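Long-range contacts in dihydroneopterin triphosphate diphosphatase (Escherichia coli O157:H7, PDB 5U7F), which probably hydrolyses dihydroneopterin triphosphate to the monophosphate and pyrophosphate in folate biosynthesis, and can also act on nucleoside triphosphates such as dATP: residues R77-E82 against K134-R139; F81-H86 against P93-N98. One frame throughout, in Å; residues are numbered along the deposited sequence.

Contact 1 (R77-E82 against K134-R139); sequences RTVEFE and KSWSNR. With SO4 (sulfate ion), chain B.
Trp136 lays its indole along the edge strand 77-82, its CH2 corner against Val79 CB and its NE1-CZ2 side against Phe81 CB, both met obliquely. In this Nudix fold the strand is an outermost one of the mixed sheet, and the indole belongs to the first turn of helix 136-147, which packs beside it. Trp136 CH2 meets Val79 CB at 4.0 Å, and Trp136 CZ2 lies 3.6 Å from Phe81 CB. Between these two residues the backbone carbonyl of Glu80 approaches the indole edge near its plane; CB of Glu80 points away from the helix, and its carboxylate forms a salt bridge with Arg97. With chi1 at 68°, CG of Trp136 stands between the backbone N and the carbonyl carbon, which carries the wide ring across to the strand. A small residue suits the next position, where helix and strand come closest: Ser137 sets its CB 3.8 Å from Val79 CG2 and its OG 3.6 Å from Phe81 CE2, while that hydroxyl hydrogen-bonds to Glu100 on the adjoining strand. No hydrogen bond joins the two segments directly. Ser135 is the N-cap of the helix, its OG accepting from Asn138 N at 3.2 Å; Ser135, Phe81 and Glu82 are all predicted to bind substrate. A sulfate, probably from the crystallisation liquor, bridges strand and helix start, consistent with a place suited to an anion. Its O3 receives Trp136 NE1 at 3.1 Å and Glu82 N at 3.2 Å, the latter nearly straight at 171°.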
loop_
_atom_site.group_PDB
_atom_site.type_symbol
_atom_site.label_atom_id
_atom_site.label_comp_id
_atom_site.label_asym_id
_atom_site.label_seq_id
_atom_site.Cartn_x
_atom_site.Cartn_y
_atom_site.Cartn_z
ATOM N N ARG A 77 1.291 -9.849 9.344
ATOM C CA ARG A 77 2.709 -9.721 9.057
ATOM C C ARG A 77 3.147 -8.271 9.250
ATOM O O ARG A 77 2.429 -7.332 8.888
ATOM C CB ARG A 77 3.023 -10.202 7.639
ATOM C CG ARG A 77 2.836 -11.731 7.483
ATOM C CD ARG A 77 3.964 -12.409 6.716
ATOM N NE ARG A 77 5.275 -11.940 7.154
ATOM C CZ ARG A 77 6.358 -11.882 6.384
ATOM N NH1 ARG A 77 6.305 -12.268 5.113
ATOM N NH2 ARG A 77 7.502 -11.435 6.890
ATOM N N THR A 78 4.322 -8.121 9.852
ATOM C CA THR A 78 4.967 -6.825 10.063
ATOM C C THR A 78 6.439 -6.990 9.688
ATOM O O THR A 78 7.094 -7.955 10.114
ATOM C CB THR A 78 4.849 -6.346 11.529
ATOM O OG1 THR A 78 3.493 -6.031 11.839
ATOM C CG2 THR A 78 5.669 -5.107 11.782
ATOM N N VAL A 79 6.965 -6.060 8.891
ATOM C CA VAL A 79 8.380 -6.056 8.543
ATOM C C VAL A 79 8.951 -4.687 8.856
ATOM O O VAL A 79 8.195 -3.741 9.057
ATOM C CB VAL A 79 8.597 -6.392 7.071
ATOM C CG1 VAL A 79 8.149 -7.832 6.794
ATOM C CG2 VAL A 79 7.848 -5.383 6.215
ATOM N N GLU A 80 10.275 -4.600 8.890
ATOM C CA GLU A 80 10.987 -3.349 9.128
ATOM C C GLU A 80 12.030 -3.176 8.032
ATOM O O GLU A 80 12.721 -4.117 7.666
ATOM C CB GLU A 80 11.635 -3.347 10.502
ATOM C CG GLU A 80 12.331 -2.038 10.826
ATOM C CD GLU A 80 13.176 -2.106 12.094
ATOM O OE1 GLU A 80 12.604 -2.327 13.188
ATOM O OE2 GLU A 80 14.419 -1.941 11.999
ATOM N N PHE A 81 12.111 -1.984 7.458
ATOM C CA PHE A 81 13.036 -1.771 6.371
ATOM C C PHE A 81 13.651 -0.390 6.468
ATOM O O PHE A 81 13.150 0.492 7.186
ATOM C CB PHE A 81 12.358 -1.975 5.007
ATOM C CG PHE A 81 11.132 -1.137 4.779
ATOM C CD1 PHE A 81 11.218 0.176 4.353
ATOM C CD2 PHE A 81 9.878 -1.711 4.918
ATOM C CE1 PHE A 81 10.058 0.910 4.120
ATOM C CE2 PHE A 81 8.753 -0.983 4.684
ATOM C CZ PHE A 81 8.840 0.311 4.283
ATOM N N GLU A 82 14.751 -0.240 5.742
ATOM C CA GLU A 82 15.465 1.017 5.663
ATOM C C GLU A 82 14.703 1.952 4.737
ATOM O O GLU A 82 14.313 1.581 3.616
ATOM C CB GLU A 82 16.885 0.792 5.164
ATOM C CG GLU A 82 17.742 2.074 5.048
ATOM C CD GLU A 82 18.319 2.561 6.384
ATOM O OE1 GLU A 82 18.335 1.773 7.363
ATOM O OE2 GLU A 82 18.757 3.757 6.444
ATOM N N LYS A 134 9.560 -0.870 -6.465
ATOM C CA LYS A 134 10.886 -0.671 -5.903
ATOM C C LYS A 134 10.983 -1.150 -4.469
ATOM O O LYS A 134 12.075 -1.273 -3.945
ATOM C CB LYS A 134 11.295 0.812 -5.953
ATOM C CG LYS A 134 11.537 1.318 -7.365
ATOM C CD LYS A 134 12.510 2.479 -7.373
ATOM C CE LYS A 134 11.996 3.652 -8.199
ATOM N NZ LYS A 134 12.778 4.881 -7.885
ATOM N N SER A 135 9.847 -1.426 -3.836
ATOM C CA SER A 135 9.811 -1.819 -2.429
ATOM C C SER A 135 9.852 -3.340 -2.240
ATOM O O SER A 135 8.964 -4.074 -2.741
ATOM C CB SER A 135 8.555 -1.233 -1.783
ATOM O OG SER A 135 8.222 -1.850 -0.552
ATOM N N TRP A 136 10.877 -3.819 -1.535
ATOM C CA TRP A 136 11.001 -5.254 -1.327
ATOM C C TRP A 136 9.868 -5.785 -0.492
ATOM O O TRP A 136 9.493 -6.912 -0.684
ATOM C CB TRP A 136 12.365 -5.647 -0.714
ATOM C CG TRP A 136 12.654 -5.233 0.690
ATOM C CD1 TRP A 136 13.457 -4.220 1.069
ATOM C CD2 TRP A 136 12.220 -5.881 1.880
ATOM N NE1 TRP A 136 13.534 -4.157 2.452
ATOM C CE2 TRP A 136 12.782 -5.170 2.969
ATOM C CE3 TRP A 136 11.391 -6.977 2.140
ATOM C CZ2 TRP A 136 12.531 -5.512 4.283
ATOM C CZ3 TRP A 136 11.142 -7.323 3.454
ATOM C CH2 TRP A 136 11.702 -6.584 4.513
ATOM N N SER A 137 9.287 -4.985 0.393
ATOM C CA SER A 137 8.225 -5.497 1.251
ATOM C C SER A 137 6.917 -5.604 0.445
ATOM O O SER A 137 6.174 -6.579 0.576
ATOM C CB SER A 137 8.038 -4.612 2.479
ATOM O OG SER A 137 7.733 -3.288 2.097
ATOM N N ASN A 138 6.656 -4.601 -0.383
ATOM C CA ASN A 138 5.514 -4.606 -1.319
ATOM C C ASN A 138 5.577 -5.807 -2.244
ATOM O O ASN A 138 4.569 -6.504 -2.445
ATOM C CB ASN A 138 5.484 -3.308 -2.129
ATOM C CG ASN A 138 4.084 -2.924 -2.642
ATOM O OD1 ASN A 138 3.812 -1.718 -2.830
ATOM N ND2 ASN A 138 3.191 -3.929 -2.886
ATOM N N ARG A 139 6.756 -6.062 -2.789
ATOM C CA ARG A 139 6.977 -7.248 -3.592
ATOM C C ARG A 139 6.643 -8.514 -2.839
ATOM O O ARG A 139 5.872 -9.369 -3.327
ATOM C CB ARG A 139 8.408 -7.299 -4.050
ATOM C CG ARG A 139 8.814 -8.612 -4.702
ATOM C CD ARG A 139 10.122 -8.441 -5.444
ATOM N NE ARG A 139 11.222 -8.340 -4.503
ATOM C CZ ARG A 139 12.021 -7.292 -4.325
ATOM N NH1 ARG A 139 11.888 -6.150 -5.025
ATOM N NH2 ARG A 139 12.984 -7.421 -3.420
HETATM S S SO4 B . 16.675 -3.440 4.567
HETATM O O1 SO4 B . 18.034 -3.248 4.057
HETATM O O2 SO4 B . 16.646 -3.086 5.979
HETATM O O3 SO4 B . 15.781 -2.556 3.818
HETATM O O4 SO4 B . 16.281 -4.833 4.391
#

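Contact 2 (F81-H86 against P93-N98); sequences FEIFSH and PGVTRN. With SO4 (sulfate ion), chain B.
The guanidinium of Arg97 lies flat over the strand backbone, Phe81 C lying 3.6 Å from the guanidinium plane, over its centre, while its edge presents N-H groups in plane to Glu82 OE1 and sulfate O2. Bends at chi2 and chi3 (-67° and -61°) fold the arginine back across the adjoining strand, over the link from Phe81 to Glu82. Its NH1 reaches Glu82 OE1 at 3.2 Å, a salt bridge using the anti lone pair of the carboxylate, and sulfate O2 at 2.9 Å. An arginine suits this place, since NE, NH1 and NH2 can serve Glu80, Glu82 and the sulfate at once, NH1 and NH2 both donating to sulfate O2. A water links Glu82 OE1 to Thr96 OG1. On the face of the sheet that carries Phe81 and Asn98, Asn98 CB sits over one face of the Phe81 ring, and its amide, tilted 35° to that ring, brings ND2 3.6 Å from Phe81 CZ and hydrogen-bonds to Ser11. Ile83, branched and apolar, lays CD1 4.0 Å from Val95 CG1. Phe81 O accepts from Asn98 N at 2.8 Å, and Ile83 N donates to Thr96 O at 2.9 Å. Such pairing is characteristic of antiparallel strands parting into their connecting loop, here including the predicted substrate-binding residues Phe81 to Phe84.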
loop_
_atom_site.group_PDB
_atom_site.type_symbol
_atom_site.label_atom_id
_atom_site.label_comp_id
_atom_site.label_asym_id
_atom_site.label_seq_id
_atom_site.Cartn_x
_atom_site.Cartn_y
_atom_site.Cartn_z
ATOM N N PHE A 81 12.111 -1.984 7.458
ATOM C CA PHE A 81 13.036 -1.771 6.371
ATOM C C PHE A 81 13.651 -0.390 6.468
ATOM O O PHE A 81 13.150 0.492 7.186
ATOM C CB PHE A 81 12.358 -1.975 5.007
ATOM C CG PHE A 81 11.132 -1.137 4.779
ATOM C CD1 PHE A 81 11.218 0.176 4.353
ATOM C CD2 PHE A 81 9.878 -1.711 4.918
ATOM C CE1 PHE A 81 10.058 0.910 4.120
ATOM C CE2 PHE A 81 8.753 -0.983 4.684
ATOM C CZ PHE A 81 8.840 0.311 4.283
ATOM N N GLU A 82 14.751 -0.240 5.742
ATOM C CA GLU A 82 15.465 1.017 5.663
ATOM C C GLU A 82 14.703 1.952 4.737
ATOM O O GLU A 82 14.313 1.581 3.616
ATOM C CB GLU A 82 16.885 0.792 5.164
ATOM C CG GLU A 82 17.742 2.074 5.048
ATOM C CD GLU A 82 18.319 2.561 6.384
ATOM O OE1 GLU A 82 18.335 1.773 7.363
ATOM O OE2 GLU A 82 18.757 3.757 6.444
ATOM N N ILE A 83 14.465 3.157 5.228
ATOM C CA ILE A 83 13.852 4.216 4.449
ATOM C C ILE A 83 14.794 4.594 3.299
ATOM O O ILE A 83 15.985 4.805 3.509
ATOM C CB ILE A 83 13.533 5.439 5.344
ATOM C CG1 ILE A 83 12.563 5.001 6.435
ATOM C CG2 ILE A 83 12.919 6.604 4.529
ATOM C CD1 ILE A 83 12.214 6.012 7.489
ATOM N N PHE A 84 14.252 4.628 2.078
ATOM C CA PHE A 84 15.032 5.083 0.936
ATOM C C PHE A 84 15.697 6.429 1.237
ATOM O O PHE A 84 15.056 7.369 1.701
ATOM C CB PHE A 84 14.167 5.224 -0.316
ATOM C CG PHE A 84 13.793 3.923 -0.962
ATOM C CD1 PHE A 84 14.723 2.918 -1.125
ATOM C CD2 PHE A 84 12.519 3.740 -1.465
ATOM C CE1 PHE A 84 14.384 1.730 -1.753
ATOM C CE2 PHE A 84 12.173 2.559 -2.094
ATOM C CZ PHE A 84 13.109 1.550 -2.233
ATOM N N SER A 85 16.980 6.490 0.937
ATOM C CA SER A 85 17.808 7.645 1.244
ATOM C C SER A 85 17.213 8.936 0.761
ATOM O O SER A 85 17.226 9.924 1.474
ATOM C CB SER A 85 19.179 7.468 0.632
ATOM O OG SER A 85 19.947 6.542 1.389
ATOM N N HIS A 86 16.708 8.928 -0.470
ATOM C CA HIS A 86 16.155 10.137 -1.064
ATOM C C HIS A 86 14.768 10.524 -0.513
ATOM O O HIS A 86 14.252 11.591 -0.854
ATOM C CB HIS A 86 16.093 9.983 -2.601
ATOM C CG HIS A 86 15.207 8.872 -3.077
ATOM N ND1 HIS A 86 15.620 7.559 -3.129
ATOM C CD2 HIS A 86 13.943 8.890 -3.568
ATOM C CE1 HIS A 86 14.644 6.812 -3.617
ATOM N NE2 HIS A 86 13.618 7.595 -3.893
ATOM N N PRO A 93 14.713 13.785 12.453
ATOM C CA PRO A 93 16.154 13.543 12.461
ATOM C C PRO A 93 16.533 12.245 13.177
ATOM O O PRO A 93 16.038 11.957 14.279
ATOM C CB PRO A 93 16.710 14.780 13.200
ATOM C CG PRO A 93 15.718 15.851 12.880
ATOM C CD PRO A 93 14.379 15.168 12.849
ATOM N N GLY A 94 17.358 11.444 12.508
ATOM C CA GLY A 94 17.857 10.204 13.068
ATOM C C GLY A 94 16.983 9.003 12.754
ATOM O O GLY A 94 17.341 7.858 13.086
ATOM N N VAL A 95 15.823 9.256 12.164
ATOM C CA VAL A 95 14.902 8.174 11.792
ATOM C C VAL A 95 15.305 7.603 10.430
ATOM O O VAL A 95 15.296 8.310 9.443
ATOM C CB VAL A 95 13.443 8.660 11.722
ATOM C CG1 VAL A 95 12.554 7.573 11.137
ATOM C CG2 VAL A 95 12.928 9.017 13.107
ATOM N N THR A 96 15.662 6.329 10.410
ATOM C CA THR A 96 16.078 5.629 9.194
ATOM C C THR A 96 15.350 4.289 8.918
ATOM O O THR A 96 15.515 3.682 7.848
ATOM C CB THR A 96 17.588 5.347 9.287
ATOM O OG1 THR A 96 17.842 4.496 10.410
ATOM C CG2 THR A 96 18.387 6.634 9.452
ATOM N N ARG A 97 14.579 3.816 9.897
ATOM C CA ARG A 97 13.879 2.518 9.821
ATOM C C ARG A 97 12.378 2.737 9.826
ATOM O O ARG A 97 11.894 3.550 10.604
ATOM C CB ARG A 97 14.244 1.603 11.015
ATOM C CG ARG A 97 15.751 1.444 11.291
ATOM C CD ARG A 97 16.457 0.689 10.185
ATOM N NE ARG A 97 15.914 -0.675 10.041
ATOM C CZ ARG A 97 16.167 -1.472 9.011
ATOM N NH1 ARG A 97 16.960 -1.069 8.036
ATOM N NH2 ARG A 97 15.633 -2.680 8.968
ATOM N N ASN A 98 11.647 1.987 8.996
ATOM C CA ASN A 98 10.190 2.059 8.959
ATOM C C ASN A 98 9.625 0.687 9.225
ATOM O O ASN A 98 10.137 -0.299 8.718
ATOM C CB ASN A 98 9.660 2.574 7.624
ATOM C CG ASN A 98 8.125 2.676 7.630
ATOM O OD1 ASN A 98 7.551 3.699 7.992
ATOM N ND2 ASN A 98 7.467 1.580 7.303
HETATM S S SO4 B . 16.675 -3.440 4.567
HETATM O O1 SO4 B . 18.034 -3.248 4.057
HETATM O O2 SO4 B . 16.646 -3.086 5.979
HETATM O O3 SO4 B . 15.781 -2.556 3.818
HETATM O O4 SO4 B . 16.281 -4.833 4.391
HETATM O O HOH W 1 19.536 2.444 9.566
#

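How the contacts relate
From the N terminus, the chain first runs through the strands and helix that precede strand 72-82, where both contacts begin. Contact 2 closes the short loop from there to strand 97-107, with six residues between its segments. Contact 1 closes a much longer one, whose 51 intervening residues take in strands 97-107 and 118-125 and helix 126-132 before helix 136-147 returns to the edge strand. The short loop is nested within the long one, and Phe81 and Glu82 serve both. Contact 2 thus joins neighbours within the sheet, whereas contact 1 fastens the C-terminal helix to it. The salt bridge from Glu80 to Arg97 links the two.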